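Local atomic coordinates of Phikz039 (Pseudomonas phage phikz, PDB entry 3ZBQ), a protein that belongs to the tubulin/FtsZ family as the phage tubulin-like protein PhuZ and holds guanosine-5'-diphosphate in its nucleotide pocket. Residues C31-S36 / I50-D55; A76-I81 / G109-P114; T97-Y102 / V128-G133. All coordinates share one frame; numbering follows the deposited sequence.

Interaction 1: C31-S36 / I50-D55; sequences CYIDTS and IIIEAD
The carbonyl oxygen of Asp34 is gripped by two successive residues of segment 50-55. Ile52 N-H gives it a nearly straight hydrogen bond, Ile52 N to Asp34 O 2.7 Å, and the CA-H of Ile51 adds a weaker contact. Ile50 O is held in the same way, by the N-H of Asp34 at 3.1 Å and the CA-H of Ile33, while Ile50 N donates to Tyr32 O at 2.8 Å. This is a parallel ladder pairing Ile33 with Ile50 and Asp34 with Ile51. Beyond it, a water donates to both Thr35 O and Ile52 O and bridges the two backbones.

On the face carrying Ile33 and Ile50, the CG2 branch of Ile33 meets the end of Ile52 at an oblique angle, CG2 to CD1 4.1 Å. On the opposite face Ile51 is folded back at its second torsion (chi2 -56°), which brings CD1 to 3.4 Å from Ser36 O and also against Asp34 CB. The Asp34 carboxylate turns away from this isoleucine. Its OD1 accepts the N-H of Thr35 at 2.6 Å, on the anti side and 35° out of the carboxylate plane, and OD2 is bonded to Asn39 ND2; together these bonds fix the group's rotation. The nearest atoms of this side chain and GDP are about 4 Å apart. Thr35 OG1 is hydrogen-bonded to Ser108 OG in the glycine-rich loop before helix 109-122.

Within the chain, strand 49-51 is an outermost strand of the sheet, and strand 30-34 connects it through backbone bonds to strand 7-12. Ile88 of helix 85-91 packs against Ile33, Ile50 and Ile52, and Leu80 and Ile81 of helix 74-81 lie against Thr35 and Ile52.

Interaction 2: A76-I81 / G109-P114; sequences AAAELI and GSTIGP. With GDP (guanosine-5'-diphosphate), chain B.
Thr111 and Ile112 of helix 109-122 pack against Ala77, Ala78 and Ile81 of helix 74-81 in a contact without any hydrogen bond across it. The axes of the two short segments approach to 8.9 Å and cross at -39°, both running in broadly the same direction.

The second segment starts at the nucleotide: Gly109 N donates to GDP O2B at 2.8 Å, and the absence of a side chain leaves the phosphate room to lie close to the backbone. The preceding loop, glycine-rich and reaching GDP through Ala107 N and Ser108 N, corresponds to the signature loop of the tubulin/FtsZ family. Ser110 makes no contact with 76-81, but its OG is hydrogen-bonded to Gly106 O and, at the start of helix 74-81, to Arg74 NE. Thr111 divides its two branches between partners. OG1, set between the backbone N and the carbonyl carbon (chi1 54°), bonds back to Ala107 O and Ser108 O, while its flank touches Ala77 CB at 3.7 Å and Ile81 CG1 at 3.8 Å. CG2 lies 3.9 Å from Ala78 CB. At Ile112, CG1 meets Ile81 CG2 at 4.0 Å, the side chains crossing obliquely. Ile81, with chi1 at 68°, extends CD1 over the Ile112 backbone, 3.7 Å from Ile112 N. Gly113 N closes the first turn on Gly109 O at 2.9 Å, and Pro114, lacking an N-H, gives no bond to the turn before, where the helix is kinked.

Ala77 and Leu80 also pack on Met70, and Ile81 faces the loops that follow strands 30-34 and 49-51. On the side of Ser110 and Pro114, helix 109-122 touches Ser147 and Thr150 of helix 138-158.

Interaction 3: T97-Y102 / V128-G133; sequences TNIVVY and VSVVIG. With GDP (guanosine-5'-diphosphate), chain B.
Strands 97-103 and 127-133, joined by helix 109-122, form a beta-alpha-beta unit in the parallel part of the sheet, the Rossmann-like core of the tubulin/FtsZ nucleotide-binding domain. Val128 N donates to Asn98 O at 2.8 Å, and the ladder continues from Val100 N to Val128 O, Val130 N to Val100 O and Tyr102 N to Val130 O. It ends in a weak hydrogen bond, Ile132 N to Tyr102 O 3.3 Å, bent at the hydrogen.

On the face of Ile99, Val101, Val128 and Val130, Ile99 and Val130 lie side by side, CG2 to CG2 4.0 Å, and helix 175-192 covers them with Leu186, Leu189 and Ile182. At the C-terminal end of the strand, Ile132 CD1 meets the guanine at GDP C2, 3.7 Å away.

The face of Val100, Ser129, Tyr102 and Val131 is dominated by the tyrosine. Its chi1 of 51° sets CG between the backbone N and the carbonyl carbon, and the ring runs back along the neighbouring strand. Val131 CG1 sits over one ring face in a CH-pi contact, 3.7 Å from the centroid and 26° off the normal. Near the ring plane, at its edge, Ser129 OG completes the grip with a hydrogen bond of 2.9 Å to Tyr102 OH.

Interaction 1 closes before the other two open, whereas interactions 2 and 3 alternate along the chain because helix 109-122 connects the strands of interaction 3. Interactions 1 and 3 lie in one sheet, their centres about 18 Å apart, with strand 7-12 between strands 30-34 and 97-103. Interaction 2 touches both: helix 74-81 packs on the ends of interaction 1, Ile112 CG2 meets Ile33 CG2, and Gly113 CA and Pro114 CD lie against Tyr102. Helices 74-81 and 109-122 thus bridge the edge and the middle of the sheet. Gly109 of interaction 2 and Ile132 of interaction 3 touch GDP, and the Asp34 side chain of interaction 1 comes close to it, so all three contacts border the nucleotide.

Interaction 1: C31-S36 / I50-D55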
loop_
_atom_site.group_PDB
_atom_site.type_symbol
_atom_site.label_atom_id
_atom_site.label_comp_id
_atom_site.label_asym_id
_atom_site.label_seq_id
_atom_site.Cartn_x
_atom_site.Cartn_y
_atom_site.Cartn_z
ATOM N N CYS A 31 -6.961 -12.363 2.388
ATOM C CA CYS A 31 -6.350 -12.857 3.608
ATOM C C CYS A 31 -5.828 -11.698 4.426
ATOM O O CYS A 31 -5.672 -10.576 3.912
ATOM C CB CYS A 31 -5.251 -13.883 3.312
ATOM S SG CYS A 31 -3.820 -13.245 2.411
ATOM N N TYR A 32 -5.574 -11.972 5.703
ATOM C CA TYR A 32 -5.265 -10.935 6.676
ATOM C C TYR A 32 -4.040 -11.305 7.492
ATOM O O TYR A 32 -3.939 -12.422 8.000
ATOM C CB TYR A 32 -6.418 -10.779 7.655
ATOM C CG TYR A 32 -7.719 -10.291 7.076
ATOM C CD1 TYR A 32 -8.630 -11.180 6.507
ATOM C CD2 TYR A 32 -8.066 -8.950 7.149
ATOM C CE1 TYR A 32 -9.844 -10.734 6.005
ATOM C CE2 TYR A 32 -9.273 -8.495 6.639
ATOM C CZ TYR A 32 -10.152 -9.392 6.076
ATOM O OH TYR A 32 -11.352 -8.941 5.584
ATOM N N ILE A 33 -3.114 -10.362 7.625
ATOM C CA ILE A 33 -1.893 -10.585 8.387
ATOM C C ILE A 33 -1.650 -9.395 9.304
ATOM O O ILE A 33 -1.623 -8.249 8.858
ATOM C CB ILE A 33 -0.654 -10.771 7.471
ATOM C CG1 ILE A 33 -0.936 -11.764 6.337
ATOM C CG2 ILE A 33 0.553 -11.233 8.284
ATOM C CD1 ILE A 33 -1.499 -11.118 5.106
ATOM N N ASP A 34 -1.469 -9.664 10.591
ATOM C CA ASP A 34 -1.260 -8.589 11.557
ATOM C C ASP A 34 -0.433 -9.097 12.725
ATOM O O ASP A 34 -0.073 -10.279 12.786
ATOM C CB ASP A 34 -2.606 -8.074 12.068
ATOM C CG ASP A 34 -2.537 -6.651 12.603
ATOM O OD1 ASP A 34 -1.417 -6.124 12.820
ATOM O OD2 ASP A 34 -3.620 -6.057 12.802
ATOM N N THR A 35 -0.135 -8.193 13.648
ATOM C CA THR A 35 0.583 -8.519 14.882
ATOM C C THR A 35 -0.335 -8.304 16.081
ATOM O O THR A 35 0.117 -8.147 17.218
ATOM C CB THR A 35 1.818 -7.627 15.045
ATOM O OG1 THR A 35 1.392 -6.260 15.048
ATOM C CG2 THR A 35 2.797 -7.839 13.877
ATOM N N SER A 36 -1.636 -8.301 15.825
ATOM C CA SER A 36 -2.609 -7.893 16.834
ATOM C C SER A 36 -3.904 -8.685 16.679
ATOM O O SER A 36 -4.415 -8.819 15.566
ATOM C CB SER A 36 -2.881 -6.394 16.681
ATOM O OG SER A 36 -4.104 -6.004 17.282
ATOM N N ILE A 50 -3.632 -14.658 9.638
ATOM C CA ILE A 50 -2.432 -15.034 10.381
ATOM C C ILE A 50 -2.070 -13.881 11.304
ATOM O O ILE A 50 -1.841 -12.758 10.845
ATOM C CB ILE A 50 -1.228 -15.323 9.454
ATOM C CG1 ILE A 50 -1.434 -16.627 8.699
ATOM C CG2 ILE A 50 0.058 -15.416 10.270
ATOM C CD1 ILE A 50 -0.355 -16.891 7.655
ATOM N N ILE A 51 -2.037 -14.159 12.602
ATOM C CA ILE A 51 -1.610 -13.179 13.599
ATOM C C ILE A 51 -0.212 -13.550 14.092
ATOM O O ILE A 51 0.010 -14.661 14.569
ATOM C CB ILE A 51 -2.593 -13.111 14.776
ATOM C CG1 ILE A 51 -3.997 -12.781 14.269
ATOM C CG2 ILE A 51 -2.138 -12.064 15.806
ATOM C CD1 ILE A 51 -4.065 -11.493 13.449
ATOM N N ILE A 52 0.739 -12.631 13.944
ATOM C CA ILE A 52 2.124 -12.904 14.311
ATOM C C ILE A 52 2.342 -12.469 15.748
ATOM O O ILE A 52 2.316 -11.274 16.054
ATOM C CB ILE A 52 3.097 -12.158 13.398
ATOM C CG1 ILE A 52 2.856 -12.562 11.934
ATOM C CG2 ILE A 52 4.541 -12.457 13.776
ATOM C CD1 ILE A 52 3.683 -11.756 10.949
ATOM N N GLU A 53 2.555 -13.440 16.629
ATOM C CA GLU A 53 2.689 -13.139 18.052
ATOM C C GLU A 53 4.113 -12.728 18.427
ATOM O O GLU A 53 5.086 -13.205 17.844
ATOM C CB GLU A 53 2.270 -14.345 18.890
ATOM C CG GLU A 53 0.796 -14.691 18.823
ATOM C CD GLU A 53 0.446 -15.873 19.716
ATOM O OE1 GLU A 53 1.368 -16.642 20.062
ATOM O OE2 GLU A 53 -0.743 -16.026 20.075
ATOM N N ALA A 54 4.230 -11.853 19.420
ATOM C CA ALA A 54 5.541 -11.454 19.923
ATOM C C ALA A 54 5.802 -12.141 21.259
ATOM O O ALA A 54 4.862 -12.438 21.996
ATOM C CB ALA A 54 5.617 -9.948 20.073
ATOM N N ASP A 55 7.071 -12.407 21.560
ATOM C CA ASP A 55 7.444 -12.968 22.855
ATOM C C ASP A 55 7.108 -11.969 23.949
ATOM O O ASP A 55 7.608 -10.844 23.939
ATOM C CB ASP A 55 8.942 -13.283 22.902
ATOM C CG ASP A 55 9.318 -14.478 22.048
ATOM O OD1 ASP A 55 8.545 -15.459 22.033
ATOM O OD2 ASP A 55 10.384 -14.435 21.394
HETATM O O HOH W 1 2.545 -9.182 18.108
#

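Interaction 2: A76-I81 / G109-P114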
loop_
_atom_site.group_PDB
_atom_site.type_symbol
_atom_site.label_atom_id
_atom_site.label_comp_id
_atom_site.label_asym_id
_atom_site.label_seq_id
_atom_site.Cartn_x
_atom_site.Cartn_y
_atom_site.Cartn_z
ATOM N N ALA A 76 10.724 -2.245 15.449
ATOM C CA ALA A 76 10.360 -3.426 16.218
ATOM C C ALA A 76 9.486 -4.365 15.408
ATOM O O ALA A 76 9.660 -5.584 15.459
ATOM C CB ALA A 76 9.660 -3.038 17.529
ATOM N N ALA A 77 8.535 -3.804 14.667
ATOM C CA ALA A 77 7.646 -4.620 13.855
ATOM C C ALA A 77 8.466 -5.385 12.824
ATOM O O ALA A 77 8.266 -6.586 12.623
ATOM C CB ALA A 77 6.609 -3.758 13.174
ATOM N N ALA A 78 9.393 -4.695 12.170
ATOM C CA ALA A 78 10.195 -5.343 11.127
ATOM C C ALA A 78 11.056 -6.470 11.709
ATOM O O ALA A 78 11.193 -7.532 11.099
ATOM C CB ALA A 78 11.049 -4.319 10.396
ATOM N N GLU A 79 11.626 -6.241 12.892
ATOM C CA GLU A 79 12.418 -7.272 13.575
ATOM C C GLU A 79 11.590 -8.516 13.830
ATOM O O GLU A 79 12.083 -9.645 13.740
ATOM C CB GLU A 79 12.891 -6.775 14.943
ATOM C CG GLU A 79 14.084 -5.859 14.951
ATOM C CD GLU A 79 14.471 -5.465 16.373
ATOM O OE1 GLU A 79 14.942 -6.348 17.130
ATOM O OE2 GLU A 79 14.296 -4.279 16.739
ATOM N N LEU A 80 10.328 -8.298 14.184
ATOM C CA LEU A 80 9.449 -9.393 14.547
ATOM C C LEU A 80 9.034 -10.166 13.299
ATOM O O LEU A 80 9.208 -11.377 13.220
ATOM C CB LEU A 80 8.203 -8.873 15.264
ATOM C CG LEU A 80 7.117 -9.940 15.461
ATOM C CD1 LEU A 80 7.630 -11.111 16.298
ATOM C CD2 LEU A 80 5.860 -9.357 16.067
ATOM N N ILE A 81 8.505 -9.444 12.319
ATOM C CA ILE A 81 7.779 -10.080 11.224
ATOM C C ILE A 81 8.628 -10.633 10.074
ATOM O O ILE A 81 8.183 -11.533 9.368
ATOM C CB ILE A 81 6.646 -9.160 10.671
ATOM C CG1 ILE A 81 7.211 -7.924 9.959
ATOM C CG2 ILE A 81 5.694 -8.750 11.793
ATOM C CD1 ILE A 81 7.392 -8.111 8.440
ATOM N N GLY A 109 1.429 -2.881 9.124
ATOM C CA GLY A 109 1.089 -2.893 7.710
ATOM C C GLY A 109 2.249 -2.402 6.872
ATOM O O GLY A 109 2.496 -2.921 5.780
ATOM N N SER A 110 2.972 -1.406 7.377
ATOM C CA SER A 110 4.055 -0.783 6.613
ATOM C C SER A 110 5.358 -1.584 6.615
ATOM O O SER A 110 6.356 -1.158 6.032
ATOM C CB SER A 110 4.335 0.614 7.140
ATOM O OG SER A 110 4.997 0.540 8.398
ATOM N N THR A 111 5.354 -2.736 7.270
ATOM C CA THR A 111 6.493 -3.649 7.202
ATOM C C THR A 111 6.061 -4.982 6.598
ATOM O O THR A 111 6.692 -5.463 5.656
ATOM C CB THR A 111 7.163 -3.851 8.588
ATOM O OG1 THR A 111 6.176 -4.265 9.538
ATOM C CG2 THR A 111 7.803 -2.552 9.052
ATOM N N ILE A 112 4.980 -5.564 7.116
ATOM C CA ILE A 112 4.413 -6.787 6.539
ATOM C C ILE A 112 4.076 -6.599 5.055
ATOM O O ILE A 112 4.437 -7.426 4.227
ATOM C CB ILE A 112 3.131 -7.246 7.278
ATOM C CG1 ILE A 112 3.449 -7.653 8.717
ATOM C CG2 ILE A 112 2.472 -8.418 6.547
ATOM C CD1 ILE A 112 2.192 -7.812 9.603
ATOM N N GLY A 113 3.386 -5.508 4.728
ATOM C CA GLY A 113 2.953 -5.264 3.357
ATOM C C GLY A 113 4.105 -5.212 2.378
ATOM O O GLY A 113 4.174 -6.015 1.433
ATOM N N PRO A 114 5.020 -4.252 2.573
ATOM C CA PRO A 114 6.172 -4.164 1.671
ATOM C C PRO A 114 7.048 -5.417 1.688
ATOM O O PRO A 114 7.630 -5.753 0.656
ATOM C CB PRO A 114 6.935 -2.952 2.202
ATOM C CG PRO A 114 5.857 -2.076 2.794
ATOM C CD PRO A 114 4.896 -3.061 3.436
HETATM P PB GDP B . -0.562 -0.811 11.889
HETATM O O1B GDP B . -1.549 -1.785 12.479
HETATM O O2B GDP B . -0.296 -1.142 10.434
HETATM O O3B GDP B . 0.732 -0.783 12.666
HETATM O O3A GDP B . -1.133 0.691 11.934
HETATM P PA GDP B . -2.622 1.152 11.538
HETATM O O1A GDP B . -3.738 0.574 12.374
HETATM O O2A GDP B . -2.862 0.912 10.062
HETATM O "O5'" GDP B . -2.551 2.721 11.816
HETATM C "C5'" GDP B . -1.550 3.536 11.217
HETATM C "C4'" GDP B . -2.212 4.774 10.615
HETATM O "O4'" GDP B . -3.015 4.386 9.499
HETATM C "C3'" GDP B . -3.169 5.482 11.554
HETATM O "O3'" GDP B . -2.460 6.439 12.357
HETATM C "C2'" GDP B . -4.142 6.139 10.605
HETATM O "O2'" GDP B . -3.577 7.356 10.113
HETATM C "C1'" GDP B . -4.172 5.217 9.407
HETATM N N9 GDP B . -5.344 4.317 9.420
HETATM C C8 GDP B . -5.577 3.262 10.225
HETATM N N7 GDP B . -6.756 2.669 9.915
HETATM C C5 GDP B . -7.291 3.342 8.876
HETATM C C6 GDP B . -8.516 3.256 8.048
HETATM O O6 GDP B . -9.371 2.356 8.241
HETATM N N1 GDP B . -8.661 4.167 7.068
HETATM C C2 GDP B . -7.756 5.140 6.831
HETATM N N2 GDP B . -7.969 6.039 5.838
HETATM N N3 GDP B . -6.620 5.275 7.547
HETATM C C4 GDP B . -6.348 4.422 8.559
#

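Interaction 3: T97-Y102 / V128-G133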
loop_
_atom_site.group_PDB
_atom_site.type_symbol
_atom_site.label_atom_id
_atom_site.label_comp_id
_atom_site.label_asym_id
_atom_site.label_seq_id
_atom_site.Cartn_x
_atom_site.Cartn_y
_atom_site.Cartn_z
ATOM N N THR A 97 -2.692 -12.269 -10.026
ATOM C CA THR A 97 -2.446 -10.878 -9.661
ATOM C C THR A 97 -2.542 -10.785 -8.146
ATOM O O THR A 97 -3.158 -11.640 -7.510
ATOM C CB THR A 97 -3.473 -9.924 -10.291
ATOM O OG1 THR A 97 -4.801 -10.378 -9.983
ATOM C CG2 THR A 97 -3.288 -9.873 -11.808
ATOM N N ASN A 98 -1.919 -9.765 -7.567
ATOM C CA ASN A 98 -1.864 -9.656 -6.112
ATOM C C ASN A 98 -2.014 -8.218 -5.678
ATOM O O ASN A 98 -1.376 -7.321 -6.241
ATOM C CB ASN A 98 -0.547 -10.225 -5.588
ATOM C CG ASN A 98 -0.370 -11.676 -5.953
ATOM O OD1 ASN A 98 -0.826 -12.556 -5.220
ATOM N ND2 ASN A 98 0.229 -11.939 -7.131
ATOM N N ILE A 99 -2.857 -7.994 -4.676
ATOM C CA ILE A 99 -3.091 -6.654 -4.182
ATOM C C ILE A 99 -2.770 -6.678 -2.698
ATOM O O ILE A 99 -3.250 -7.541 -1.981
ATOM C CB ILE A 99 -4.554 -6.201 -4.402
ATOM C CG1 ILE A 99 -4.940 -6.352 -5.879
ATOM C CG2 ILE A 99 -4.739 -4.752 -3.955
ATOM C CD1 ILE A 99 -6.361 -5.929 -6.205
ATOM N N VAL A 100 -1.907 -5.769 -2.270
ATOM C CA VAL A 100 -1.500 -5.686 -0.868
ATOM C C VAL A 100 -1.914 -4.325 -0.299
ATOM O O VAL A 100 -1.581 -3.279 -0.872
ATOM C CB VAL A 100 0.034 -5.878 -0.732
ATOM C CG1 VAL A 100 0.440 -6.030 0.739
ATOM C CG2 VAL A 100 0.495 -7.094 -1.515
ATOM N N VAL A 101 -2.596 -4.333 0.852
ATOM C CA VAL A 101 -3.248 -3.132 1.386
ATOM C C VAL A 101 -2.772 -2.833 2.794
ATOM O O VAL A 101 -2.820 -3.717 3.656
ATOM C CB VAL A 101 -4.784 -3.304 1.427
ATOM C CG1 VAL A 101 -5.471 -2.008 1.802
ATOM C CG2 VAL A 101 -5.293 -3.805 0.066
ATOM N N TYR A 102 -2.316 -1.596 3.029
ATOM C CA TYR A 102 -1.728 -1.220 4.333
ATOM C C TYR A 102 -1.483 0.280 4.457
ATOM O O TYR A 102 -1.381 0.996 3.459
ATOM C CB TYR A 102 -0.391 -1.955 4.542
ATOM C CG TYR A 102 0.565 -1.812 3.368
ATOM C CD1 TYR A 102 0.449 -2.633 2.252
ATOM C CD2 TYR A 102 1.586 -0.860 3.379
ATOM C CE1 TYR A 102 1.305 -2.511 1.178
ATOM C CE2 TYR A 102 2.461 -0.734 2.302
ATOM C CZ TYR A 102 2.312 -1.564 1.208
ATOM O OH TYR A 102 3.160 -1.460 0.116
ATOM N N VAL A 128 0.272 -5.113 -6.889
ATOM C CA VAL A 128 -0.044 -3.696 -6.725
ATOM C C VAL A 128 -0.298 -3.434 -5.243
ATOM O O VAL A 128 -0.908 -4.257 -4.570
ATOM C CB VAL A 128 -1.300 -3.308 -7.533
ATOM C CG1 VAL A 128 -1.774 -1.912 -7.155
ATOM C CG2 VAL A 128 -1.002 -3.392 -9.030
ATOM N N SER A 129 0.186 -2.308 -4.736
ATOM C CA SER A 129 -0.095 -1.920 -3.353
ATOM C C SER A 129 -1.098 -0.787 -3.308
ATOM O O SER A 129 -1.006 0.173 -4.090
ATOM C CB SER A 129 1.181 -1.478 -2.631
ATOM O OG SER A 129 1.968 -2.598 -2.270
ATOM N N VAL A 130 -2.036 -0.882 -2.371
ATOM C CA VAL A 130 -2.946 0.222 -2.088
ATOM C C VAL A 130 -2.596 0.716 -0.681
ATOM O O VAL A 130 -2.695 -0.035 0.291
ATOM C CB VAL A 130 -4.433 -0.204 -2.216
ATOM C CG1 VAL A 130 -5.344 0.977 -1.943
ATOM C CG2 VAL A 130 -4.708 -0.751 -3.635
ATOM N N VAL A 131 -2.108 1.953 -0.595
ATOM C CA VAL A 131 -1.474 2.445 0.635
ATOM C C VAL A 131 -2.012 3.795 1.101
ATOM O O VAL A 131 -2.596 4.545 0.315
ATOM C CB VAL A 131 0.069 2.512 0.476
ATOM C CG1 VAL A 131 0.614 1.157 -0.010
ATOM C CG2 VAL A 131 0.471 3.617 -0.519
ATOM N N ILE A 132 -1.808 4.094 2.389
ATOM C CA ILE A 132 -2.319 5.319 3.018
ATOM C C ILE A 132 -1.206 6.105 3.709
ATOM O O ILE A 132 -0.566 5.603 4.642
ATOM C CB ILE A 132 -3.420 5.005 4.068
ATOM C CG1 ILE A 132 -4.543 4.174 3.440
ATOM C CG2 ILE A 132 -3.985 6.292 4.678
ATOM C CD1 ILE A 132 -5.467 3.503 4.451
ATOM N N GLY A 133 -0.975 7.338 3.260
ATOM C CA GLY A 133 0.023 8.186 3.899
ATOM C C GLY A 133 -0.582 8.970 5.052
ATOM O O GLY A 133 -1.736 9.400 4.978
HETATM P PB GDP B . -0.562 -0.811 11.889
HETATM O O1B GDP B . -1.549 -1.785 12.479
HETATM O O2B GDP B . -0.296 -1.142 10.434
HETATM O O3B GDP B . 0.732 -0.783 12.666
HETATM O O3A GDP B . -1.133 0.691 11.934
HETATM P PA GDP B . -2.622 1.152 11.538
HETATM O O1A GDP B . -3.738 0.574 12.374
HETATM O O2A GDP B . -2.862 0.912 10.062
HETATM O "O5'" GDP B . -2.551 2.721 11.816
HETATM C "C5'" GDP B . -1.550 3.536 11.217
HETATM C "C4'" GDP B . -2.212 4.774 10.615
HETATM O "O4'" GDP B . -3.015 4.386 9.499
HETATM C "C3'" GDP B . -3.169 5.482 11.554
HETATM O "O3'" GDP B . -2.460 6.439 12.357
HETATM C "C2'" GDP B . -4.142 6.139 10.605
HETATM O "O2'" GDP B . -3.577 7.356 10.113
HETATM C "C1'" GDP B . -4.172 5.217 9.407
HETATM N N9 GDP B . -5.344 4.317 9.420
HETATM C C8 GDP B . -5.577 3.262 10.225
HETATM N N7 GDP B . -6.756 2.669 9.915
HETATM C C5 GDP B . -7.291 3.342 8.876
HETATM C C6 GDP B . -8.516 3.256 8.048
HETATM O O6 GDP B . -9.371 2.356 8.241
HETATM N N1 GDP B . -8.661 4.167 7.068
HETATM C C2 GDP B . -7.756 5.140 6.831
HETATM N N2 GDP B . -7.969 6.039 5.838
HETATM N N3 GDP B . -6.620 5.275 7.547
HETATM C C4 GDP B . -6.348 4.422 8.559
#